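Local coordinates for protein 4-aminobutyrate transaminase (Acinetobacter baumannii, PDB 6WOP) that probably catalyses the pyridoxal 5'-phosphate-dependent transfer of the amino group of 4-aminobutyrate to 2-oxoglutarate, at residues A[53-58]-A[246-251]; A[64-69]-A[305-310]; A[85-90]-A[106-111]; A[91-96]-A[311-316]; A[241-246]-A[390-395]. One frame throughout, in Å; residues are numbered along the deposited sequence.

Contact 1. Residues A[53-58]-A[246-251]; sequences VLNTGH and FARTGK
N55 reaches from one type I beta turn, L54 to G57, to grip a second, A247 to G250, so that two loops of this class-III aminotransferase are locked together by a single primary amide. N55 CB and CG already lie over the backbone of the partner, each 3.7 Å from F246 O. With CG anti to the carbonyl carbon (chi1 -70°), the amide is carried toward the 246-251 loop, and its two ends then do different work. ND2 donates to F246 O over 2.7 Å, coming in from above the carbonyl plane. OD1 accepts from R248 NH1 at 2.9 Å, and it also rests against R248 CD at 3.4 Å. Asparagine suits this place because one flat group offers both a donor and an acceptor, and the pair of bonds fixes which end is which. The R248 chain bends at chi2 and chi3 to bring the edge of its guanidinium to the amide. NH1 has a further acceptor in Y395 O and NH2 binds S355 O, while the aromatic ring of Y395 makes a cation-pi contact, so the buried cation is well supplied. G57 and G250 close the turns at their fourth positions with positive phi, which glycine adopts easily. N55 OD1 lies in the R248 guanidinium plane, yet R248 NH1 approaches it from above the carbonyl plane, 51° out of it.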
# COMPACT_ATOMS: atom_id res chain seq x y z
N VAL A 53 1.79 31.68 11.82
CA VAL A 53 3.06 31.43 12.51
C VAL A 53 3.43 32.55 13.47
O VAL A 53 4.26 32.34 14.38
CB VAL A 53 4.19 31.20 11.48
CG1 VAL A 53 5.54 30.99 12.16
CG2 VAL A 53 3.86 29.95 10.60
N LEU A 54 2.82 33.73 13.33
CA LEU A 54 3.29 34.91 14.05
C LEU A 54 2.18 35.47 14.93
O LEU A 54 1.91 36.68 14.93
CB LEU A 54 3.79 35.98 13.05
CG LEU A 54 4.91 35.30 12.24
CD1 LEU A 54 5.11 36.05 10.96
CD2 LEU A 54 6.19 35.27 13.13
N ASN A 55 1.58 34.60 15.77
CA ASN A 55 0.58 35.12 16.71
C ASN A 55 1.17 36.19 17.62
O ASN A 55 0.45 37.10 18.04
CB ASN A 55 -0.01 33.99 17.55
CG ASN A 55 -0.92 33.05 16.69
OD1 ASN A 55 -1.23 33.33 15.47
ND2 ASN A 55 -1.28 31.89 17.28
N THR A 56 2.47 36.09 17.93
CA THR A 56 3.22 37.09 18.72
C THR A 56 3.88 38.16 17.86
O THR A 56 4.59 39.02 18.40
CB THR A 56 4.30 36.37 19.58
OG1 THR A 56 5.07 35.45 18.80
CG2 THR A 56 3.64 35.61 20.65
N GLY A 57 3.67 38.12 16.54
CA GLY A 57 4.14 39.14 15.63
C GLY A 57 5.53 38.85 15.12
O GLY A 57 6.29 38.07 15.70
N HIS A 58 5.87 39.47 13.97
CA HIS A 58 7.24 39.40 13.44
C HIS A 58 8.22 39.99 14.45
O HIS A 58 8.04 41.13 14.91
CB HIS A 58 7.35 40.18 12.15
CG HIS A 58 6.59 39.60 10.99
ND1 HIS A 58 7.14 38.65 10.13
CD2 HIS A 58 5.36 39.87 10.51
CE1 HIS A 58 6.27 38.38 9.17
NE2 HIS A 58 5.18 39.10 9.37
N PHE A 246 -1.68 28.01 20.27
CA PHE A 246 -0.97 29.19 20.77
C PHE A 246 -1.78 30.48 20.57
O PHE A 246 -1.32 31.46 19.98
CB PHE A 246 0.43 29.23 20.16
CG PHE A 246 1.18 28.10 20.66
CD1 PHE A 246 1.72 28.19 21.91
CD2 PHE A 246 1.10 26.88 20.03
CE1 PHE A 246 2.30 27.13 22.52
CE2 PHE A 246 1.67 25.77 20.63
CZ PHE A 246 2.30 25.92 21.87
N ALA A 247 -2.98 30.44 21.17
CA ALA A 247 -3.85 31.57 21.53
C ALA A 247 -4.71 32.05 20.37
O ALA A 247 -5.55 32.96 20.57
CB ALA A 247 -3.07 32.75 22.10
N ARG A 248 -4.60 31.46 19.18
CA ARG A 248 -5.37 31.93 18.02
C ARG A 248 -6.87 32.01 18.29
O ARG A 248 -7.55 32.94 17.85
CB ARG A 248 -5.11 31.01 16.82
CG ARG A 248 -5.53 31.56 15.48
CD ARG A 248 -4.51 32.63 15.01
NE ARG A 248 -5.21 33.79 14.52
CZ ARG A 248 -4.61 34.95 14.29
NH1 ARG A 248 -3.28 35.08 14.51
NH2 ARG A 248 -5.34 35.99 13.89
N THR A 249 -7.40 31.04 19.02
CA THR A 249 -8.85 30.91 19.17
C THR A 249 -9.33 31.52 20.46
O THR A 249 -10.49 31.35 20.82
CB THR A 249 -9.29 29.45 19.12
OG1 THR A 249 -8.78 28.76 20.28
CG2 THR A 249 -8.81 28.82 17.82
N GLY A 250 -8.45 32.20 21.21
CA GLY A 250 -8.93 32.92 22.39
C GLY A 250 -8.76 32.11 23.66
O GLY A 250 -9.09 32.60 24.76
N LYS A 251 -8.22 30.90 23.53
CA LYS A 251 -7.67 30.10 24.63
C LYS A 251 -6.39 29.52 24.07
O LYS A 251 -6.15 29.61 22.86
CB LYS A 251 -8.63 29.00 25.12
CG LYS A 251 -9.97 29.58 25.73
CD LYS A 251 -10.85 28.41 26.24
CE LYS A 251 -12.13 28.88 26.88
NZ LYS A 251 -11.80 29.74 28.05

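Contact 2. Residues A[64-69]-A[305-310]; sequences IAAVTE and AVAAAH
V67 turns CG1 anti to its backbone N (chi1 168°), which leaves the other methyl, CG2, beside that N and facing A308 on the helix across the gap. There CG2 meets A308 CB at 3.9 Å, methyl against methyl. Next to it A66 and A307 have no torsion to choose: their CB atoms are placed by the helical backbone alone, and both point toward the opposing helix. They slip past each other so that each methyl settles against the other residue's carbonyl. A66 CB lies 3.5 Å from A307 O, and A307 CB lies 3.7 Å from A66 O, an almost reciprocal pair. A66 CB and A307 CB are 4.3 Å apart.

Alanine is the right residue for such a place. The CA atoms of A66 and A307 come within 5.7 Å, a spacing bridged by methyl-sized side chains, so helices 61-71 and 303-318 approach nearly backbone to backbone here. The seam runs on along the same helices, with A66 also touching A311 and V67 touching I304. V67 also packs on L71 of the second subunit, so helix 61-71 borders the subunit interface.

No hydrogen bond crosses between the segments. The contact therefore depends on the meeting of small apolar groups, and it probably owes its selectivity to close fit, since methyl groups impose no direction of their own.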
# COMPACT_ATOMS: atom_id res chain seq x y z
N ILE A 64 12.97 37.71 20.17
CA ILE A 64 14.27 37.99 19.58
C ILE A 64 15.33 38.05 20.68
O ILE A 64 16.45 37.54 20.50
CB ILE A 64 14.22 39.29 18.75
CG1 ILE A 64 13.33 39.09 17.50
CG2 ILE A 64 15.63 39.71 18.32
CD1 ILE A 64 13.74 37.77 16.70
N ALA A 65 14.99 38.67 21.83
CA ALA A 65 15.95 38.68 22.94
C ALA A 65 16.32 37.26 23.37
O ALA A 65 17.49 36.95 23.60
CB ALA A 65 15.40 39.45 24.15
N ALA A 66 15.34 36.37 23.43
CA ALA A 66 15.65 35.00 23.87
C ALA A 66 16.54 34.30 22.88
O ALA A 66 17.42 33.52 23.27
CB ALA A 66 14.36 34.18 24.08
N VAL A 67 16.28 34.51 21.57
CA VAL A 67 17.10 33.90 20.51
C VAL A 67 18.48 34.53 20.50
O VAL A 67 19.49 33.83 20.31
CB VAL A 67 16.42 34.07 19.13
CG1 VAL A 67 17.41 33.68 17.97
CG2 VAL A 67 15.17 33.13 19.10
N THR A 68 18.56 35.84 20.69
CA THR A 68 19.86 36.50 20.75
C THR A 68 20.69 35.90 21.86
O THR A 68 21.89 35.66 21.69
CB THR A 68 19.66 38.01 20.95
OG1 THR A 68 19.08 38.55 19.75
CG2 THR A 68 20.97 38.76 21.29
N GLU A 69 20.05 35.62 23.02
CA GLU A 69 20.82 35.04 24.12
C GLU A 69 21.24 33.61 23.79
O GLU A 69 22.38 33.22 24.05
CB GLU A 69 20.01 35.07 25.41
CG GLU A 69 20.57 34.28 26.57
CD GLU A 69 21.80 34.91 27.21
OE1 GLU A 69 22.25 36.02 26.81
OE2 GLU A 69 22.34 34.26 28.14
N ALA A 305 14.87 27.61 18.38
CA ALA A 305 13.42 27.63 18.36
C ALA A 305 12.84 27.32 19.72
O ALA A 305 11.74 27.79 20.04
CB ALA A 305 12.86 26.64 17.33
N VAL A 306 13.53 26.51 20.52
CA VAL A 306 13.07 26.22 21.87
C VAL A 306 13.15 27.51 22.71
O VAL A 306 12.23 27.85 23.47
CB VAL A 306 13.92 25.10 22.47
CG1 VAL A 306 13.78 25.08 24.00
CG2 VAL A 306 13.50 23.71 21.84
N ALA A 307 14.21 28.28 22.52
CA ALA A 307 14.28 29.54 23.27
C ALA A 307 13.16 30.46 22.87
O ALA A 307 12.58 31.18 23.72
CB ALA A 307 15.65 30.23 23.04
N ALA A 308 12.86 30.49 21.58
CA ALA A 308 11.82 31.36 21.05
C ALA A 308 10.47 30.93 21.60
O ALA A 308 9.68 31.77 22.02
CB ALA A 308 11.79 31.32 19.51
N ALA A 309 10.23 29.62 21.66
CA ALA A 309 8.93 29.11 22.11
C ALA A 309 8.72 29.41 23.59
O ALA A 309 7.59 29.63 24.04
CB ALA A 309 8.84 27.58 21.83
N HIS A 310 9.79 29.35 24.40
CA HIS A 310 9.61 29.75 25.80
C HIS A 310 9.13 31.19 25.87
O HIS A 310 8.33 31.55 26.75
CB HIS A 310 10.92 29.63 26.60
CG HIS A 310 11.18 28.25 27.10
ND1 HIS A 310 10.51 27.69 28.17
CD2 HIS A 310 12.08 27.31 26.68
CE1 HIS A 310 10.96 26.46 28.38
NE2 HIS A 310 11.92 26.21 27.50

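Contact 3. Residues A[85-90]-A[106-111]; sequences ESYVAL and AAFFTT
Helix 85-97 lies across strand 104-109, the edge strand of its seven-stranded mixed sheet within this chain, and Y87, L90 and F108 make the joint. Backbone hydrogen bonds from A106 run on to the second subunit. F108 points at the helix, and its ring edge is directed at the face of Y87 in a T-shaped pair, with centroids 5.1 Å apart and planes at 79°. CD2 is the atom that stands over the centre of the tyrosine ring. L90 lays CD2 over a face of F108, 3.8 Å from the centroid, a CH-pi contact. CG anti to the backbone N (chi1 -179°) carries the Y87 ring toward the strand, where OH accepts the F108 backbone N-H over 3.1 Å in a nearly straight bond of 172°. A water 2.7 Å from Y87 OH donates to F108 O, so the phenol and its water serve both polar backbone atoms of one residue. Tyrosine suits the spot by combining an aromatic face with a polar tip. The ring of Y79 stacks on Y87 as well. A helix covering a sheet whose antiparallel strand, 278-283, adjoins the edge strand is typical of the large domain of fold-type I pyridoxal-phosphate enzymes.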
# COMPACT_ATOMS: atom_id res chain seq x y z
N GLU A 85 18.70 21.54 28.73
CA GLU A 85 17.62 21.70 29.71
C GLU A 85 16.44 22.46 29.12
O GLU A 85 15.30 22.23 29.53
CB GLU A 85 18.21 22.44 30.94
CG GLU A 85 17.17 22.79 32.01
CD GLU A 85 17.79 23.38 33.29
OE1 GLU A 85 18.99 23.70 33.29
OE2 GLU A 85 17.06 23.50 34.29
N SER A 86 16.68 23.40 28.17
CA SER A 86 15.53 24.22 27.74
C SER A 86 14.45 23.36 27.07
O SER A 86 13.26 23.73 27.07
CB SER A 86 15.98 25.29 26.76
OG SER A 86 16.74 24.65 25.70
N TYR A 87 14.84 22.28 26.45
CA TYR A 87 13.91 21.33 25.81
C TYR A 87 13.04 20.61 26.87
O TYR A 87 11.87 20.56 26.79
CB TYR A 87 14.73 20.29 25.06
CG TYR A 87 13.99 19.19 24.29
CD1 TYR A 87 13.16 18.30 24.94
CD2 TYR A 87 14.21 18.99 22.93
CE1 TYR A 87 12.52 17.29 24.27
CE2 TYR A 87 13.57 17.97 22.24
CZ TYR A 87 12.72 17.09 22.93
OH TYR A 87 12.09 16.09 22.29
N VAL A 88 13.70 20.12 27.89
CA VAL A 88 12.96 19.49 28.97
C VAL A 88 12.01 20.50 29.56
O VAL A 88 10.89 20.17 29.91
CB VAL A 88 13.96 18.96 30.03
CG1 VAL A 88 13.22 18.40 31.30
CG2 VAL A 88 14.92 17.89 29.38
N ALA A 89 12.52 21.73 29.82
CA ALA A 89 11.67 22.73 30.47
C ALA A 89 10.47 23.05 29.57
O ALA A 89 9.36 23.27 30.07
CB ALA A 89 12.49 24.01 30.79
N LEU A 90 10.69 23.15 28.24
CA LEU A 90 9.57 23.42 27.33
C LEU A 90 8.54 22.29 27.38
O LEU A 90 7.34 22.54 27.41
CB LEU A 90 10.05 23.62 25.89
CG LEU A 90 9.00 24.16 24.89
CD1 LEU A 90 8.51 25.62 25.29
CD2 LEU A 90 9.61 24.13 23.45
N ALA A 106 5.63 15.21 26.36
CA ALA A 106 5.73 15.94 25.11
C ALA A 106 7.10 15.68 24.48
O ALA A 106 8.09 15.45 25.17
CB ALA A 106 5.58 17.48 25.29
N ALA A 107 7.16 15.79 23.17
CA ALA A 107 8.44 15.76 22.49
C ALA A 107 8.37 16.78 21.37
O ALA A 107 7.28 17.08 20.90
CB ALA A 107 8.68 14.39 21.83
N PHE A 108 9.53 17.26 20.92
CA PHE A 108 9.57 18.33 19.91
C PHE A 108 10.24 17.81 18.66
O PHE A 108 11.20 17.04 18.73
CB PHE A 108 10.34 19.57 20.48
CG PHE A 108 9.65 20.11 21.68
CD1 PHE A 108 8.41 20.69 21.52
CD2 PHE A 108 10.12 19.86 22.96
CE1 PHE A 108 7.67 21.09 22.61
CE2 PHE A 108 9.38 20.27 24.06
CZ PHE A 108 8.17 20.89 23.89
N PHE A 109 9.68 18.21 17.51
CA PHE A 109 10.28 17.91 16.22
C PHE A 109 10.53 19.24 15.52
O PHE A 109 10.77 20.25 16.22
CB PHE A 109 9.33 16.98 15.45
CG PHE A 109 9.02 15.78 16.27
CD1 PHE A 109 9.98 14.76 16.39
CD2 PHE A 109 7.84 15.69 16.97
CE1 PHE A 109 9.73 13.64 17.18
CE2 PHE A 109 7.60 14.56 17.79
CZ PHE A 109 8.57 13.58 17.89
N THR A 110 10.51 19.25 14.19
CA THR A 110 10.80 20.51 13.48
C THR A 110 9.60 21.07 12.74
O THR A 110 9.33 22.27 12.86
CB THR A 110 11.96 20.34 12.52
OG1 THR A 110 13.06 19.73 13.22
CG2 THR A 110 12.45 21.74 12.00
N THR A 111 8.89 20.26 11.94
CA THR A 111 7.82 20.80 11.12
C THR A 111 6.43 20.39 11.60
O THR A 111 6.25 19.41 12.33
CB THR A 111 7.98 20.34 9.66
OG1 THR A 111 7.83 18.92 9.66
CG2 THR A 111 9.39 20.72 9.08
O HOH W 1 12.90 15.28 19.88

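Contact 4. Residues A[91-96]-A[311-316]; sequences AERINE and AVIDAI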
# COMPACT_ATOMS: atom_id res chain seq x y z
N ALA A 91 9.01 21.03 27.41
CA ALA A 91 8.06 19.92 27.56
C ALA A 91 7.25 20.07 28.84
O ALA A 91 6.01 19.94 28.82
CB ALA A 91 8.84 18.59 27.53
N GLU A 92 7.92 20.46 29.95
CA GLU A 92 7.20 20.61 31.22
C GLU A 92 6.13 21.68 31.11
O GLU A 92 5.00 21.52 31.61
CB GLU A 92 8.21 20.98 32.34
CG GLU A 92 9.14 19.86 32.72
CD GLU A 92 10.26 20.32 33.64
OE1 GLU A 92 10.69 21.50 33.56
OE2 GLU A 92 10.74 19.48 34.43
N ARG A 93 6.47 22.81 30.46
CA ARG A 93 5.52 23.91 30.34
C ARG A 93 4.32 23.54 29.46
O ARG A 93 3.19 23.96 29.74
CB ARG A 93 6.27 25.13 29.79
CG ARG A 93 7.28 25.68 30.84
CD ARG A 93 7.88 27.03 30.35
NE ARG A 93 6.99 28.17 30.57
CZ ARG A 93 7.12 29.35 29.96
NH1 ARG A 93 8.12 29.54 29.06
NH2 ARG A 93 6.32 30.34 30.28
N ILE A 94 4.54 22.82 28.38
CA ILE A 94 3.41 22.37 27.55
C ILE A 94 2.61 21.31 28.27
O ILE A 94 1.37 21.31 28.20
CB ILE A 94 3.96 21.85 26.19
CG1 ILE A 94 4.63 22.99 25.38
CG2 ILE A 94 2.86 21.18 25.33
CD1 ILE A 94 3.63 23.90 24.75
N ASN A 95 3.29 20.34 28.91
CA ASN A 95 2.55 19.31 29.67
C ASN A 95 1.63 19.96 30.68
O ASN A 95 0.50 19.50 30.91
CB ASN A 95 3.49 18.38 30.45
CG ASN A 95 4.30 17.47 29.57
OD1 ASN A 95 3.90 17.18 28.44
ND2 ASN A 95 5.45 17.04 30.06
N GLU A 96 2.09 21.02 31.31
CA GLU A 96 1.27 21.65 32.33
C GLU A 96 0.01 22.28 31.72
O GLU A 96 -1.06 22.26 32.33
CB GLU A 96 2.11 22.73 33.05
CG GLU A 96 1.32 23.53 34.09
CD GLU A 96 1.99 24.89 34.35
OE1 GLU A 96 1.29 25.93 34.41
OE2 GLU A 96 3.25 24.89 34.47
N ALA A 311 9.67 32.06 24.99
CA ALA A 311 9.30 33.46 25.07
C ALA A 311 7.92 33.67 24.47
O ALA A 311 7.21 34.60 24.87
CB ALA A 311 10.32 34.35 24.37
N VAL A 312 7.51 32.81 23.53
CA VAL A 312 6.14 32.90 23.01
C VAL A 312 5.12 32.64 24.13
O VAL A 312 4.13 33.36 24.31
CB VAL A 312 5.93 31.89 21.86
CG1 VAL A 312 4.41 31.69 21.61
CG2 VAL A 312 6.67 32.34 20.60
N ILE A 313 5.34 31.56 24.89
CA ILE A 313 4.43 31.29 25.98
C ILE A 313 4.45 32.43 26.97
O ILE A 313 3.41 32.83 27.50
CB ILE A 313 4.81 29.96 26.64
CG1 ILE A 313 4.65 28.85 25.60
CG2 ILE A 313 4.03 29.72 27.99
CD1 ILE A 313 5.13 27.53 26.11
N ASP A 314 5.65 32.92 27.30
CA ASP A 314 5.74 34.07 28.22
C ASP A 314 4.88 35.21 27.71
O ASP A 314 4.15 35.87 28.46
CB ASP A 314 7.20 34.55 28.27
CG ASP A 314 8.08 33.68 29.12
OD1 ASP A 314 7.56 32.77 29.78
OD2 ASP A 314 9.34 33.94 29.14
N ALA A 315 5.01 35.50 26.41
CA ALA A 315 4.34 36.70 25.88
C ALA A 315 2.84 36.49 25.88
O ALA A 315 2.08 37.39 26.24
CB ALA A 315 4.84 37.01 24.46
N ILE A 316 2.39 35.30 25.46
CA ILE A 316 0.95 35.03 25.44
C ILE A 316 0.33 35.28 26.80
O ILE A 316 -0.74 35.89 26.93
CB ILE A 316 0.69 33.59 24.95
CG1 ILE A 316 0.96 33.49 23.43
CG2 ILE A 316 -0.74 33.11 25.33
CD1 ILE A 316 1.02 31.98 22.96
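R93 and D314 form a salt bridge between helices 85-97 and 303-318, with NH2 of the arginine 2.8 Å from OD1 of the aspartate. The N-H to acceptor angle is 141°, so the bond is somewhat bent, and OD1 lies tilted from the guanidinium plane although the nitrogen sits almost straight beyond its C-O bond. R93 NH1 is farther from D314 OD1, at 3.4 Å, and the two flat groups are turned 49° apart. This is thus a one-point bridge and not the paired, side-on form. NH1 has a different acceptor: it donates to the backbone O of H310, one turn before D314. One guanidinium therefore spends its two terminal nitrogens on a carboxylate and on a main-chain carbonyl of the same helix, as suits arginine. E92 OE1 forms a salt bridge with R11, and N95 ND2 is bonded to A15 O, both of the second subunit.

The chain bends at chi3, turning the head so that one face rests on I313. CG2 of I313 lies 3.3 Å from NH2 of R93, covering the cation on that side while D314 binds at its edge. Beneath, the contact becomes apolar, as I94 CD1 meets I313 CD1 at 4.2 Å. The long side chains suit a wide gap, for the axes of the two segments are 11.7 Å apart and inclined at 40°.

Helix 85-97 also rests on the sheet, with I94 on V281 of strand 278-283 and A91 on F108 of strand 104-109, while A311 packs on V63 and A66 of helix 61-71.

Contact 5. Residues A[241-246]-A[390-395]; sequences EVQSGF and VIRFLY
Q243 and R392 meet at the head of two long side chains that cross at about a right angle. R392 NH1 lies 2.9 Å from Q243 OE1, but the N-H to acceptor angle is only 120°, so the bond is weak. The amide and guanidinium planes are nearly coplanar, 28° apart, with the amide oxygen at the guanidinium edge. L394 CD1 packs on Q243 OE1 at 3.8 Å.

The stronger partner of both is E212: R392 NH2 forms a salt bridge with its OE1, and Q243 NE2 donates to its OE2. Glutamine suits this place because its two ends can serve the carboxylate and the cation at once. A glutamate-arginine pair acts as a switch between substrates in related aminotransferases of this family, and E212 and R392 are consistent with that role. Farther out, CG of Q243 stands anti to the backbone N (chi1 -163°) and the chain runs extended toward the arginine. Its loop is held by S244 OG, which donates to E241 OE1 at 2.6 Å.

The loop 241-246 follows strand 236-240 of one seven-stranded sheet, whereas R392 belongs to strand 390-393, which lies in the other sheet between strands 379-384 and 356-361.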
# COMPACT_ATOMS: atom_id res chain seq x y z
N GLU A 241 -3.57 20.80 16.14
CA GLU A 241 -3.57 22.22 16.43
C GLU A 241 -2.35 22.94 15.85
O GLU A 241 -1.91 23.97 16.38
CB GLU A 241 -3.64 22.42 17.94
CG GLU A 241 -4.93 21.88 18.50
CD GLU A 241 -5.66 22.86 19.33
OE1 GLU A 241 -5.62 24.09 19.05
OE2 GLU A 241 -6.34 22.38 20.28
N VAL A 242 -1.81 22.44 14.73
CA VAL A 242 -0.68 23.15 14.12
C VAL A 242 -1.06 24.58 13.78
O VAL A 242 -0.30 25.52 14.07
CB VAL A 242 -0.20 22.37 12.88
CG1 VAL A 242 0.65 23.28 12.04
CG2 VAL A 242 0.55 21.15 13.33
N GLN A 243 -2.28 24.80 13.24
CA GLN A 243 -2.75 26.16 12.91
C GLN A 243 -3.59 26.83 13.99
O GLN A 243 -3.51 28.06 14.16
CB GLN A 243 -3.54 26.14 11.58
CG GLN A 243 -3.71 27.54 10.95
CD GLN A 243 -3.97 27.55 9.45
OE1 GLN A 243 -4.63 28.48 8.95
NE2 GLN A 243 -3.46 26.54 8.72
N SER A 244 -4.35 26.09 14.79
CA SER A 244 -5.29 26.61 15.80
C SER A 244 -4.64 26.97 17.14
O SER A 244 -5.32 27.54 17.99
CB SER A 244 -6.37 25.57 16.08
OG SER A 244 -5.76 24.34 16.43
N GLY A 245 -3.40 26.50 17.38
CA GLY A 245 -2.78 26.55 18.70
C GLY A 245 -2.18 27.91 19.02
O GLY A 245 -2.19 28.84 18.22
N PHE A 246 -1.68 28.01 20.27
CA PHE A 246 -0.97 29.19 20.77
C PHE A 246 -1.78 30.48 20.57
O PHE A 246 -1.32 31.46 19.98
CB PHE A 246 0.43 29.23 20.16
CG PHE A 246 1.18 28.10 20.66
CD1 PHE A 246 1.72 28.19 21.91
CD2 PHE A 246 1.10 26.88 20.03
CE1 PHE A 246 2.30 27.13 22.52
CE2 PHE A 246 1.67 25.77 20.63
CZ PHE A 246 2.30 25.92 21.87
N VAL A 390 -12.79 31.82 0.31
CA VAL A 390 -12.78 32.19 1.71
C VAL A 390 -11.58 33.07 1.98
O VAL A 390 -10.45 32.70 1.63
CB VAL A 390 -12.75 30.95 2.61
CG1 VAL A 390 -12.87 31.42 4.05
CG2 VAL A 390 -13.94 29.94 2.18
N ILE A 391 -11.78 34.21 2.62
CA ILE A 391 -10.66 35.02 3.12
C ILE A 391 -10.51 34.71 4.59
O ILE A 391 -11.47 34.84 5.35
CB ILE A 391 -10.92 36.52 2.92
CG1 ILE A 391 -11.06 36.84 1.44
CG2 ILE A 391 -9.84 37.40 3.65
CD1 ILE A 391 -11.71 38.19 1.21
N ARG A 392 -9.31 34.31 5.01
CA ARG A 392 -9.10 33.95 6.41
C ARG A 392 -8.20 34.99 7.02
O ARG A 392 -7.39 35.59 6.31
CB ARG A 392 -8.46 32.55 6.54
CG ARG A 392 -7.13 32.47 5.76
CD ARG A 392 -6.48 31.13 6.03
NE ARG A 392 -5.58 30.72 4.94
CZ ARG A 392 -4.72 29.72 5.01
NH1 ARG A 392 -4.59 29.04 6.13
NH2 ARG A 392 -3.97 29.42 3.95
N PHE A 393 -8.36 35.26 8.32
CA PHE A 393 -7.63 36.35 8.98
C PHE A 393 -6.70 35.78 10.03
O PHE A 393 -7.15 35.13 10.98
CB PHE A 393 -8.63 37.34 9.59
CG PHE A 393 -9.50 37.96 8.56
CD1 PHE A 393 -9.06 39.09 7.87
CD2 PHE A 393 -10.72 37.37 8.22
CE1 PHE A 393 -9.84 39.66 6.86
CE2 PHE A 393 -11.50 37.92 7.20
CZ PHE A 393 -11.04 39.08 6.52
N LEU A 394 -5.39 36.04 9.86
CA LEU A 394 -4.33 35.51 10.71
C LEU A 394 -3.36 36.59 11.17
O LEU A 394 -2.13 36.33 11.31
CB LEU A 394 -3.58 34.43 9.95
CG LEU A 394 -4.46 33.20 9.81
CD1 LEU A 394 -3.83 32.21 8.73
CD2 LEU A 394 -4.60 32.55 11.17
N TYR A 395 -3.87 37.83 11.38
CA TYR A 395 -3.06 38.94 11.86
C TYR A 395 -2.38 38.55 13.16
O TYR A 395 -2.97 37.80 13.94
CB TYR A 395 -3.96 40.13 12.12
CG TYR A 395 -5.26 39.72 12.86
CD1 TYR A 395 -5.32 39.65 14.25
CD2 TYR A 395 -6.42 39.44 12.15
CE1 TYR A 395 -6.54 39.27 14.91
CE2 TYR A 395 -7.60 39.07 12.76
CZ TYR A 395 -7.66 39.01 14.14
OH TYR A 395 -8.85 38.65 14.69

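Overall arrangement
Contacts 1 and 5 are buried and near the middle of the chain; they share F246, and R248 of contact 1 binds Y395 of contact 5. Both join loop 241-251 to distant parts of the chain through amide and guanidinium groups. Contacts 2, 3 and 4 lie farther out, about 18 to 21 Å from the chain centre, and rest on helices: contacts 2 and 4 use helix 303-318, contacts 3 and 4 helix 85-97. Contact 2 sets methyls against methyls and backbone carbonyls, contact 3 is aromatic and buried, contact 4 a salt bridge at a partly exposed edge. F246 packs on I94, tying the helix layer to the loops. Contacts 1 to 4 touch the second subunit; contact 5 does not.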